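Haloacid dehalogenase (Pseudomonas aeruginosa, PDB 3UMC) probably catalyses the hydrolytic release of halide from L-2-haloacids, as a member of the haloacid dehalogenase-like hydrolase superfamily. Local coordinates at residues His130-Asp135 / Leu244-Gln249; Met22-Phe27 / Asp135-Ala140; Asp35-Leu40 / Glu59-Trp64; Gln45-Glu50 / Gln110-Phe115. All blocks are in the same frame, centred on the assembly; numbering follows the deposited sequence.

Contact 1 of 4, residues His130-Asp135 / Leu244-Gln249; sequences HALKAD and LDLHRQ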
# COMPACT_ATOMS: atom_id res chain seq x y z
N HIS A 130 8.68 -0.69 13.99
CA HIS A 130 9.31 0.62 13.99
C HIS A 130 10.73 0.52 13.95
O HIS A 130 11.35 1.37 13.33
CB HIS A 130 8.87 1.52 15.15
CG HIS A 130 7.55 2.16 14.92
ND1 HIS A 130 7.35 3.04 13.89
CD2 HIS A 130 6.35 1.96 15.49
CE1 HIS A 130 6.08 3.41 13.89
NE2 HIS A 130 5.45 2.76 14.84
N ALA A 131 11.32 -0.51 14.57
CA ALA A 131 12.74 -0.73 14.42
C ALA A 131 13.16 -1.14 12.97
O ALA A 131 14.15 -0.65 12.41
CB ALA A 131 13.24 -1.81 15.44
N LEU A 132 12.48 -2.13 12.42
CA LEU A 132 12.81 -2.68 11.12
C LEU A 132 12.61 -1.66 10.02
O LEU A 132 13.28 -1.74 9.00
CB LEU A 132 11.97 -3.94 10.84
CG LEU A 132 12.23 -5.12 11.75
CD1 LEU A 132 11.04 -6.09 11.82
CD2 LEU A 132 13.54 -5.81 11.34
N LYS A 133 11.71 -0.70 10.19
CA LYS A 133 11.33 0.17 9.08
C LYS A 133 12.49 1.11 8.63
O LYS A 133 12.49 1.66 7.49
CB LYS A 133 10.07 0.97 9.38
CG LYS A 133 10.37 2.23 10.14
CD LYS A 133 9.13 3.04 10.51
CE LYS A 133 9.44 4.09 11.66
NZ LYS A 133 8.23 4.87 12.01
N ALA A 134 13.45 1.30 9.53
CA ALA A 134 14.55 2.17 9.25
C ALA A 134 15.37 1.58 8.14
O ALA A 134 15.89 2.31 7.29
CB ALA A 134 15.44 2.35 10.56
N ASP A 135 15.56 0.28 8.13
CA ASP A 135 16.43 -0.33 7.17
C ASP A 135 15.71 -1.04 6.00
O ASP A 135 16.35 -1.30 5.03
CB ASP A 135 17.40 -1.24 7.93
CG ASP A 135 18.37 -0.41 8.85
OD1 ASP A 135 19.06 0.48 8.29
OD2 ASP A 135 18.33 -0.54 10.11
N LEU A 244 11.66 -7.59 17.54
CA LEU A 244 12.83 -6.76 17.89
C LEU A 244 14.08 -7.63 17.83
O LEU A 244 15.14 -7.17 17.40
CB LEU A 244 12.72 -6.12 19.31
CG LEU A 244 11.93 -4.82 19.37
CD1 LEU A 244 11.59 -4.42 20.88
CD2 LEU A 244 12.66 -3.64 18.58
N ASP A 245 13.96 -8.87 18.29
CA ASP A 245 15.03 -9.84 18.13
C ASP A 245 15.35 -10.12 16.64
O ASP A 245 16.50 -10.31 16.30
CB ASP A 245 14.69 -11.12 18.88
CG ASP A 245 15.82 -12.15 18.82
OD1 ASP A 245 16.94 -11.83 19.29
OD2 ASP A 245 15.58 -13.29 18.27
N LEU A 246 14.35 -10.06 15.76
CA LEU A 246 14.59 -10.13 14.30
C LEU A 246 15.41 -8.92 13.88
O LEU A 246 16.43 -9.07 13.19
CB LEU A 246 13.27 -10.20 13.50
CG LEU A 246 13.38 -10.23 11.96
CD1 LEU A 246 14.22 -11.43 11.51
CD2 LEU A 246 12.01 -10.23 11.27
N HIS A 247 15.01 -7.74 14.32
CA HIS A 247 15.83 -6.57 14.10
C HIS A 247 17.29 -6.69 14.63
O HIS A 247 18.23 -6.40 13.89
CB HIS A 247 15.18 -5.29 14.61
CG HIS A 247 16.03 -4.08 14.39
ND1 HIS A 247 16.59 -3.38 15.44
CD2 HIS A 247 16.42 -3.45 13.26
CE1 HIS A 247 17.28 -2.35 14.95
NE2 HIS A 247 17.18 -2.38 13.63
N ARG A 248 17.46 -7.13 15.87
CA ARG A 248 18.80 -7.37 16.41
C ARG A 248 19.53 -8.31 15.47
O ARG A 248 20.62 -7.97 15.07
CB ARG A 248 18.73 -8.00 17.83
CG ARG A 248 19.95 -7.69 18.71
CD ARG A 248 20.19 -8.71 19.88
NE ARG A 248 19.72 -10.10 19.67
CZ ARG A 248 20.30 -11.07 18.94
NH1 ARG A 248 21.39 -10.82 18.21
NH2 ARG A 248 19.73 -12.29 18.88
N GLN A 249 18.96 -9.46 15.11
CA GLN A 249 19.72 -10.42 14.30
C GLN A 249 20.06 -9.87 12.91
O GLN A 249 21.13 -10.13 12.38
CB GLN A 249 19.03 -11.77 14.14
CG GLN A 249 18.92 -12.57 15.41
CD GLN A 249 18.29 -13.89 15.18
OE1 GLN A 249 18.77 -14.66 14.35
NE2 GLN A 249 17.24 -14.20 15.93
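A131 and L132 of helix 125-132 meet L244, L246 and H247 of helix 243-251, so that two helices lying on the same side of the Rossmann-like parallel sheet of this haloacid dehalogenase-like fold pack against each other. Leucine methyls make most of the apolar part. A131 CB touches L244 CD2 at 3.7 Å, while L132 CD2 lies 3.7 Å from both CA and CB of H247, its side chain running past that of H247 in the opposite direction. More loosely, L132 CD1 faces L246 CD2 at 4.3 Å. L132 also reaches I25 and F27, and L246 reaches L238, so both helices also pack on the sheet. The aromatic part is a CH-pi contact: A131 CB stands over one face of the H247 imidazole, 3.9 Å from the ring centroid. With its CG anti to the backbone N (chi1 180°), H247 extends toward A131. No hydrogen bond joins the segments. The polar approaches are not bonds: H247 NE2 comes no closer than 3.7 Å to A131 O, and the D135 carboxylate lies at the imidazole edge with the two planes only 9° apart, D135 OD2 being 4.1 Å from H247 NE2.

Contact 2 of 4, residues Met22-Phe27 / Asp135-Ala140; sequences MRAILF and DYWLAA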
# COMPACT_ATOMS: atom_id res chain seq x y z
N MSE A 22 19.08 -7.67 0.73
CA MSE A 22 17.67 -7.73 1.19
C MSE A 22 17.10 -6.36 1.53
O MSE A 22 17.63 -5.68 2.40
CB MSE A 22 17.58 -8.70 2.36
CG MSE A 22 16.19 -9.35 2.61
SE MSE A 22 15.15 -8.11 3.75
CE MSE A 22 16.00 -8.61 5.40
N ARG A 23 16.04 -5.94 0.83
CA ARG A 23 15.51 -4.58 0.92
C ARG A 23 14.10 -4.42 1.47
O ARG A 23 13.71 -3.30 1.86
CB ARG A 23 15.56 -3.95 -0.45
CG ARG A 23 17.06 -3.65 -0.88
CD ARG A 23 17.26 -3.28 -2.37
NE ARG A 23 18.54 -3.77 -2.86
CZ ARG A 23 19.74 -3.24 -2.58
NH1 ARG A 23 19.89 -2.16 -1.77
NH2 ARG A 23 20.83 -3.80 -3.11
N ALA A 24 13.33 -5.51 1.47
CA ALA A 24 11.95 -5.46 1.88
C ALA A 24 11.61 -6.69 2.71
O ALA A 24 12.11 -7.77 2.47
CB ALA A 24 11.04 -5.39 0.65
N ILE A 25 10.75 -6.51 3.70
CA ILE A 25 10.26 -7.59 4.48
C ILE A 25 8.77 -7.56 4.30
O ILE A 25 8.07 -6.57 4.61
CB ILE A 25 10.58 -7.44 5.99
CG1 ILE A 25 12.05 -7.25 6.23
CG2 ILE A 25 10.18 -8.67 6.74
CD1 ILE A 25 12.40 -6.99 7.67
N LEU A 26 8.28 -8.70 3.85
CA LEU A 26 6.86 -8.94 3.78
C LEU A 26 6.48 -9.67 5.07
O LEU A 26 7.17 -10.54 5.55
CB LEU A 26 6.57 -9.89 2.60
CG LEU A 26 6.96 -9.49 1.18
CD1 LEU A 26 6.75 -10.72 0.20
CD2 LEU A 26 6.13 -8.36 0.76
N PHE A 27 5.32 -9.36 5.56
CA PHE A 27 4.83 -9.99 6.73
C PHE A 27 3.46 -10.59 6.53
O PHE A 27 2.56 -9.93 6.12
CB PHE A 27 4.62 -8.92 7.84
CG PHE A 27 5.85 -8.35 8.37
CD1 PHE A 27 6.41 -8.86 9.52
CD2 PHE A 27 6.44 -7.27 7.77
CE1 PHE A 27 7.49 -8.33 10.05
CE2 PHE A 27 7.59 -6.71 8.32
CZ PHE A 27 8.09 -7.22 9.44
N ASP A 135 15.56 0.28 8.13
CA ASP A 135 16.43 -0.33 7.17
C ASP A 135 15.71 -1.04 6.00
O ASP A 135 16.35 -1.30 5.03
CB ASP A 135 17.40 -1.24 7.93
CG ASP A 135 18.37 -0.41 8.85
OD1 ASP A 135 19.06 0.48 8.29
OD2 ASP A 135 18.33 -0.54 10.11
N TYR A 136 14.38 -1.23 6.07
CA TYR A 136 13.64 -2.12 5.16
C TYR A 136 12.30 -1.59 4.90
O TYR A 136 11.70 -0.92 5.77
CB TYR A 136 13.47 -3.53 5.74
CG TYR A 136 14.74 -4.16 6.21
CD1 TYR A 136 15.64 -4.70 5.30
CD2 TYR A 136 15.08 -4.16 7.56
CE1 TYR A 136 16.84 -5.24 5.72
CE2 TYR A 136 16.26 -4.70 8.00
CZ TYR A 136 17.15 -5.21 7.06
OH TYR A 136 18.32 -5.74 7.46
N TRP A 137 11.82 -1.79 3.69
CA TRP A 137 10.45 -1.55 3.40
C TRP A 137 9.67 -2.63 4.12
O TRP A 137 10.04 -3.81 4.11
CB TRP A 137 10.15 -1.70 1.89
CG TRP A 137 10.66 -0.59 1.04
CD1 TRP A 137 11.05 0.65 1.44
CD2 TRP A 137 10.80 -0.61 -0.38
NE1 TRP A 137 11.43 1.40 0.35
CE2 TRP A 137 11.29 0.64 -0.77
CE3 TRP A 137 10.52 -1.55 -1.36
CZ2 TRP A 137 11.54 0.96 -2.10
CZ3 TRP A 137 10.80 -1.24 -2.68
CH2 TRP A 137 11.29 0.01 -3.03
N LEU A 138 8.55 -2.25 4.65
CA LEU A 138 7.66 -3.21 5.32
C LEU A 138 6.36 -3.30 4.57
O LEU A 138 5.70 -2.28 4.32
CB LEU A 138 7.36 -2.80 6.78
CG LEU A 138 8.52 -2.38 7.68
CD1 LEU A 138 8.05 -2.08 9.14
CD2 LEU A 138 9.69 -3.41 7.63
N ALA A 139 5.96 -4.53 4.24
CA ALA A 139 4.66 -4.70 3.57
C ALA A 139 3.89 -5.90 4.10
O ALA A 139 4.47 -6.91 4.43
CB ALA A 139 4.90 -4.80 2.03
N ALA A 140 2.58 -5.73 4.22
CA ALA A 140 1.69 -6.76 4.60
C ALA A 140 1.54 -7.71 3.44
O ALA A 140 1.33 -7.28 2.31
CB ALA A 140 0.24 -6.16 4.99
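R23 and W137 begin the parallel pairing of strands 24-27 and 137-140, adjacent strands of the Rossmann-like sheet of the haloacid dehalogenase-like fold. The short strand axes are twisted by 21°, and four backbone hydrogen bonds zip them together: W137 N to R23 O, I25 N to W137 O, A139 N to I25 O, and F27 N to A139 O. CA-H...O contacts accompany them, such as L26 CA to A139 O at 3.2 Å.

Y136, just ahead of its strand, packs against the start of the neighbouring one. Y136 CB lies 3.9 Å from R23 O and close to I25 CG1. With CG turned beside the backbone N (chi1 -52°), the ring meets I25 and the selenomethionine M22, both coming from the same side of its plane, while D135 CB lies over the opposite face. Y136 CD2 meets I25 CD1 at 3.9 Å. Y136 CD1 is 3.8 Å from M22 SE, an oblique Met-aromatic contact. Y136 CE1 touches M22 CE at 3.5 Å, and M22 O approaches the same carbon at the ring edge. Nearest the tip, Y136 CZ is 4.0 Å from M22 CE. L250 of helix 243-251 also touches Y136, and the Y136 carbonyl oxygen receives a hydrogen bond from R154 of the second subunit.

Further along, A24 and L26 share one face of the sheet with W137 and A139, where L26 CD2 meets A139 CB. I25, F27 and L138 populate the other, and there L138 CD2 reaches the edge of the F27 ring at CE2, 4.0 Å away.

Contact 3 of 4, residues Asp35-Leu40 / Glu59-Trp64; sequences DWRSSL and ELTDRW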
# COMPACT_ATOMS: atom_id res chain seq x y z
N ASP A 35 -2.99 -10.76 17.54
CA ASP A 35 -3.64 -11.86 18.25
C ASP A 35 -5.11 -11.78 17.97
O ASP A 35 -5.87 -11.14 18.72
CB ASP A 35 -3.37 -11.70 19.74
CG ASP A 35 -4.00 -12.80 20.61
OD1 ASP A 35 -4.66 -13.76 20.11
OD2 ASP A 35 -3.81 -12.60 21.83
N TRP A 36 -5.54 -12.46 16.91
CA TRP A 36 -6.92 -12.39 16.48
C TRP A 36 -7.84 -13.08 17.52
O TRP A 36 -8.91 -12.60 17.82
CB TRP A 36 -7.07 -12.98 15.07
CG TRP A 36 -6.53 -14.31 14.91
CD1 TRP A 36 -5.23 -14.66 14.53
CD2 TRP A 36 -7.21 -15.54 15.18
NE1 TRP A 36 -5.09 -16.04 14.54
CE2 TRP A 36 -6.28 -16.60 14.95
CE3 TRP A 36 -8.51 -15.85 15.64
CZ2 TRP A 36 -6.62 -17.93 15.15
CZ3 TRP A 36 -8.86 -17.19 15.83
CH2 TRP A 36 -7.91 -18.21 15.59
N ARG A 37 -7.40 -14.21 18.07
CA ARG A 37 -8.25 -15.02 18.91
C ARG A 37 -8.68 -14.25 20.17
O ARG A 37 -9.91 -14.19 20.46
CB ARG A 37 -7.52 -16.30 19.27
CG ARG A 37 -8.29 -17.21 20.18
CD ARG A 37 -7.63 -18.55 20.29
NE ARG A 37 -8.55 -19.54 20.87
CZ ARG A 37 -8.71 -19.74 22.17
NH1 ARG A 37 -8.04 -19.03 23.07
NH2 ARG A 37 -9.56 -20.67 22.59
N SER A 38 -7.71 -13.67 20.90
CA SER A 38 -8.06 -12.83 22.07
C SER A 38 -9.00 -11.67 21.71
O SER A 38 -9.95 -11.34 22.48
CB SER A 38 -6.85 -12.19 22.77
OG SER A 38 -5.99 -13.15 23.34
N SER A 39 -8.72 -11.00 20.58
CA SER A 39 -9.50 -9.85 20.18
C SER A 39 -10.92 -10.25 19.80
O SER A 39 -11.87 -9.51 20.07
CB SER A 39 -8.84 -9.12 19.00
OG SER A 39 -7.57 -8.63 19.40
N LEU A 40 -11.10 -11.37 19.13
CA LEU A 40 -12.43 -11.76 18.80
C LEU A 40 -13.15 -12.15 20.11
O LEU A 40 -14.27 -11.73 20.34
CB LEU A 40 -12.46 -12.89 17.77
CG LEU A 40 -12.62 -12.39 16.32
CD1 LEU A 40 -11.48 -11.41 15.86
CD2 LEU A 40 -12.70 -13.54 15.39
N GLU A 59 -16.01 -20.89 21.34
CA GLU A 59 -16.37 -21.91 20.36
C GLU A 59 -16.64 -21.27 18.99
O GLU A 59 -16.20 -21.80 17.97
CB GLU A 59 -17.58 -22.73 20.89
CG GLU A 59 -17.71 -24.18 20.39
CD GLU A 59 -18.98 -24.91 20.96
OE1 GLU A 59 -19.40 -24.60 22.10
OE2 GLU A 59 -19.57 -25.77 20.26
N LEU A 60 -17.35 -20.14 18.99
CA LEU A 60 -17.58 -19.33 17.79
C LEU A 60 -16.27 -18.87 17.14
O LEU A 60 -16.05 -19.09 15.94
CB LEU A 60 -18.40 -18.09 18.12
CG LEU A 60 -19.90 -18.29 18.14
CD1 LEU A 60 -20.62 -17.06 18.73
CD2 LEU A 60 -20.39 -18.63 16.71
N THR A 61 -15.42 -18.26 17.95
CA THR A 61 -14.12 -17.76 17.49
C THR A 61 -13.32 -18.88 16.87
O THR A 61 -12.85 -18.73 15.75
CB THR A 61 -13.36 -17.12 18.60
OG1 THR A 61 -14.10 -15.98 19.06
CG2 THR A 61 -11.97 -16.72 18.11
N ASP A 62 -13.20 -20.01 17.56
CA ASP A 62 -12.36 -21.10 17.11
C ASP A 62 -12.90 -21.82 15.89
O ASP A 62 -12.15 -22.19 14.99
CB ASP A 62 -12.07 -22.08 18.26
CG ASP A 62 -11.06 -21.50 19.25
OD1 ASP A 62 -10.48 -20.42 18.90
OD2 ASP A 62 -10.85 -22.08 20.36
N ARG A 63 -14.21 -22.03 15.86
CA ARG A 63 -14.83 -22.64 14.71
C ARG A 63 -14.78 -21.72 13.47
O ARG A 63 -14.63 -22.20 12.36
CB ARG A 63 -16.28 -23.03 15.05
CG ARG A 63 -16.45 -24.26 16.05
CD ARG A 63 -16.26 -25.62 15.32
NE ARG A 63 -17.05 -25.73 14.09
CZ ARG A 63 -18.36 -25.98 14.03
NH1 ARG A 63 -19.07 -26.15 15.15
NH2 ARG A 63 -18.96 -26.05 12.84
N TRP A 64 -14.95 -20.42 13.68
CA TRP A 64 -14.99 -19.47 12.56
C TRP A 64 -13.66 -19.50 11.79
O TRP A 64 -13.62 -19.58 10.56
CB TRP A 64 -15.24 -18.07 13.09
CG TRP A 64 -15.73 -17.07 12.11
CD1 TRP A 64 -15.95 -17.25 10.77
CD2 TRP A 64 -16.05 -15.74 12.39
NE1 TRP A 64 -16.45 -16.09 10.21
CE2 TRP A 64 -16.49 -15.14 11.19
CE3 TRP A 64 -16.02 -14.99 13.54
CZ2 TRP A 64 -16.87 -13.84 11.13
CZ3 TRP A 64 -16.39 -13.71 13.48
CH2 TRP A 64 -16.82 -13.13 12.31
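The helical insertion between the first two strands of the central sheet, the cap domain as in related L-2-haloacid dehalogenases, contains the packing of helix 36-50 against helix 57-67, in which T61 is set between W36 and L40 and R37 is clamped to D62. The short helical segments run at 141°, closer to antiparallel than to perpendicular, with their axes 9.8 Å apart at closest approach.

T61 carries the inner part of the interface. Its methyl CG2 touches the edge of the W36 indole at CZ3, 3.9 Å away, and also L40 CB, while T61 OG1 lies against L40 CB and is engaged in a hydrogen bond with C57 O of its own helix. One turn on, L40 CD2 meets the six-membered ring of W64 at CE3, 4.1 Å apart. The indole nitrogens of both tryptophans turn to other partners, W36 to E221 and W64 to H89 O.

At the more exposed margin a two-point salt bridge crosses between the helices. R37, extended from CG to NE, crosses D62 at a slant and grips it side-on through NE and NH2, with the two flat groups 25° from coplanar. Each carboxylate oxygen offers its syn lone pair to one nitrogen, which probably fixes the rotation of both groups. The NE bond to OD1 is somewhat tilted from the guanidinium plane, whereas R37 NH2 reaches D62 OD2 at 2.9 Å within that plane and almost straight, 169° at the hydrogen.

Contact 4 of 4, residues Gln45-Glu50 / Gln110-Phe115; sequences QALERE and QRITGF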
# COMPACT_ATOMS: atom_id res chain seq x y z
N GLN A 45 -17.66 -10.99 24.02
CA GLN A 45 -18.04 -10.78 25.42
C GLN A 45 -18.59 -9.39 25.71
O GLN A 45 -19.33 -9.21 26.68
CB GLN A 45 -16.82 -10.90 26.33
CG GLN A 45 -16.19 -12.29 26.47
CD GLN A 45 -15.04 -12.28 27.44
OE1 GLN A 45 -14.29 -11.30 27.51
NE2 GLN A 45 -14.89 -13.35 28.19
N ALA A 46 -18.12 -8.39 24.96
CA ALA A 46 -18.68 -7.04 25.06
C ALA A 46 -20.10 -7.06 24.50
O ALA A 46 -20.96 -6.31 24.95
CB ALA A 46 -17.83 -6.08 24.31
N LEU A 47 -20.31 -7.93 23.53
CA LEU A 47 -21.59 -8.11 22.92
C LEU A 47 -22.54 -8.87 23.86
O LEU A 47 -23.72 -8.50 24.00
CB LEU A 47 -21.39 -8.92 21.66
CG LEU A 47 -22.56 -8.97 20.70
CD1 LEU A 47 -22.98 -7.53 20.24
CD2 LEU A 47 -22.20 -9.88 19.54
N GLU A 48 -22.03 -9.94 24.46
CA GLU A 48 -22.86 -10.73 25.34
C GLU A 48 -23.38 -9.81 26.47
O GLU A 48 -24.55 -9.88 26.82
CB GLU A 48 -22.14 -12.01 25.84
CG GLU A 48 -21.46 -11.86 27.19
CD GLU A 48 -20.99 -13.19 27.78
OE1 GLU A 48 -21.25 -14.30 27.23
OE2 GLU A 48 -20.34 -13.12 28.84
N ARG A 49 -22.53 -8.89 26.94
CA ARG A 49 -22.93 -7.94 27.98
C ARG A 49 -24.02 -6.97 27.55
O ARG A 49 -24.79 -6.50 28.40
CB ARG A 49 -21.73 -7.15 28.46
CG ARG A 49 -21.97 -6.31 29.72
CD ARG A 49 -20.90 -5.24 29.93
NE ARG A 49 -20.68 -4.41 28.73
CZ ARG A 49 -19.61 -4.46 27.91
NH1 ARG A 49 -19.55 -3.66 26.84
NH2 ARG A 49 -18.59 -5.30 28.15
N GLU A 50 -24.06 -6.65 26.26
CA GLU A 50 -25.05 -5.74 25.69
C GLU A 50 -26.33 -6.50 25.35
O GLU A 50 -27.43 -5.96 25.52
CB GLU A 50 -24.52 -5.06 24.40
CG GLU A 50 -23.46 -3.97 24.62
CD GLU A 50 -22.93 -3.31 23.32
OE1 GLU A 50 -23.68 -3.22 22.32
OE2 GLU A 50 -21.77 -2.85 23.33
N GLN A 110 -23.12 -7.64 10.25
CA GLN A 110 -22.11 -6.73 9.73
C GLN A 110 -21.14 -6.39 10.83
O GLN A 110 -19.94 -6.38 10.61
CB GLN A 110 -22.75 -5.46 9.16
CG GLN A 110 -23.41 -5.72 7.83
CD GLN A 110 -24.00 -4.49 7.20
OE1 GLN A 110 -23.76 -3.35 7.63
NE2 GLN A 110 -24.79 -4.71 6.14
N ARG A 111 -21.69 -6.14 12.00
CA ARG A 111 -20.91 -5.81 13.16
C ARG A 111 -19.95 -6.94 13.54
O ARG A 111 -18.77 -6.70 13.79
CB ARG A 111 -21.84 -5.51 14.32
CG ARG A 111 -21.15 -4.88 15.47
CD ARG A 111 -21.96 -5.07 16.73
NE ARG A 111 -21.30 -4.44 17.85
CZ ARG A 111 -21.89 -4.13 19.00
NH1 ARG A 111 -23.19 -4.39 19.19
NH2 ARG A 111 -21.18 -3.56 19.96
N ILE A 112 -20.44 -8.17 13.58
CA ILE A 112 -19.64 -9.30 14.02
C ILE A 112 -18.52 -9.62 13.02
O ILE A 112 -17.41 -9.85 13.41
CB ILE A 112 -20.52 -10.54 14.33
CG1 ILE A 112 -21.47 -10.25 15.52
CG2 ILE A 112 -19.70 -11.78 14.62
CD1 ILE A 112 -22.73 -11.14 15.51
N THR A 113 -18.85 -9.64 11.74
CA THR A 113 -17.90 -9.77 10.67
C THR A 113 -16.73 -8.78 10.72
O THR A 113 -15.63 -9.11 10.26
CB THR A 113 -18.63 -9.64 9.34
OG1 THR A 113 -19.48 -10.76 9.22
CG2 THR A 113 -17.66 -9.62 8.16
N GLY A 114 -16.99 -7.58 11.25
CA GLY A 114 -16.01 -6.50 11.34
C GLY A 114 -15.14 -6.61 12.60
O GLY A 114 -14.28 -5.76 12.87
N PHE A 115 -15.41 -7.63 13.39
CA PHE A 115 -14.57 -7.99 14.54
C PHE A 115 -13.13 -8.22 14.13
O PHE A 115 -12.21 -7.86 14.84
CB PHE A 115 -15.09 -9.29 15.15
CG PHE A 115 -16.24 -9.11 16.11
CD1 PHE A 115 -16.90 -7.89 16.26
CD2 PHE A 115 -16.66 -10.20 16.90
CE1 PHE A 115 -17.94 -7.75 17.17
CE2 PHE A 115 -17.74 -10.04 17.82
CZ PHE A 115 -18.35 -8.83 17.94
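Between segments 45-50 and 110-115 the closest CA atoms, those of L47 and I112, are still 9.2 Å apart, so side chains alone span the gap. L47 does most of the spanning. Its CG stands anti to the backbone N (chi1 -167°), which sends the two methyls across to different partners. L47 CD2 goes inward, 4.1 Å from I112 CG1 and 4.3 Å from F115 CZ; the L47 and I112 side chains meet at about a right angle. I112 in turn lies with its CA over the centre of the F115 ring, and F44 packs edge-to-face with that same phenyl, so CD2 joins a compact apolar cluster.

The other methyl, CD1, meets charge. L47 CD1 lies over one face of the R111 guanidinium, a tight 3.3 Å from NH1, the extended arginine sliding past the leucine in the opposite direction. At the guanidinium edge stands E50, whose carboxylate is turned 40° from the guanidinium plane. The salt bridge is long: E50 OE1 is 3.4 Å from R111 NH1, and the three hydrogen bonds that link the groups, two to OE1 and one to OE2, are all weak. An apolar centre with a charged pair at the exposed rim thus joins two helices of what is, by family, the cap domain of a haloacid dehalogenase-like enzyme.

How the contacts relate
The four contacts divide between two parts of the fold. Contacts 1 and 2 belong to the Rossmann-like core and touch directly, L132 packing on F27 and L138; contact 2 is the buried strand pairing, contact 1 the partly exposed helix pair lying on it. Contacts 3 and 4 belong to the probable cap, share helix 36-50, and meet where W64 CH2 packs on I112 O. Along the chain they are nested in the loop that contact 2 closes. Backbone hydrogen bonds dominate contact 2, whereas no hydrogen bond crosses contact 1. Both cap contacts have buried apolar centres with an arginine-carboxylate pair at a more exposed edge, short in contact 3 and long in contact 4.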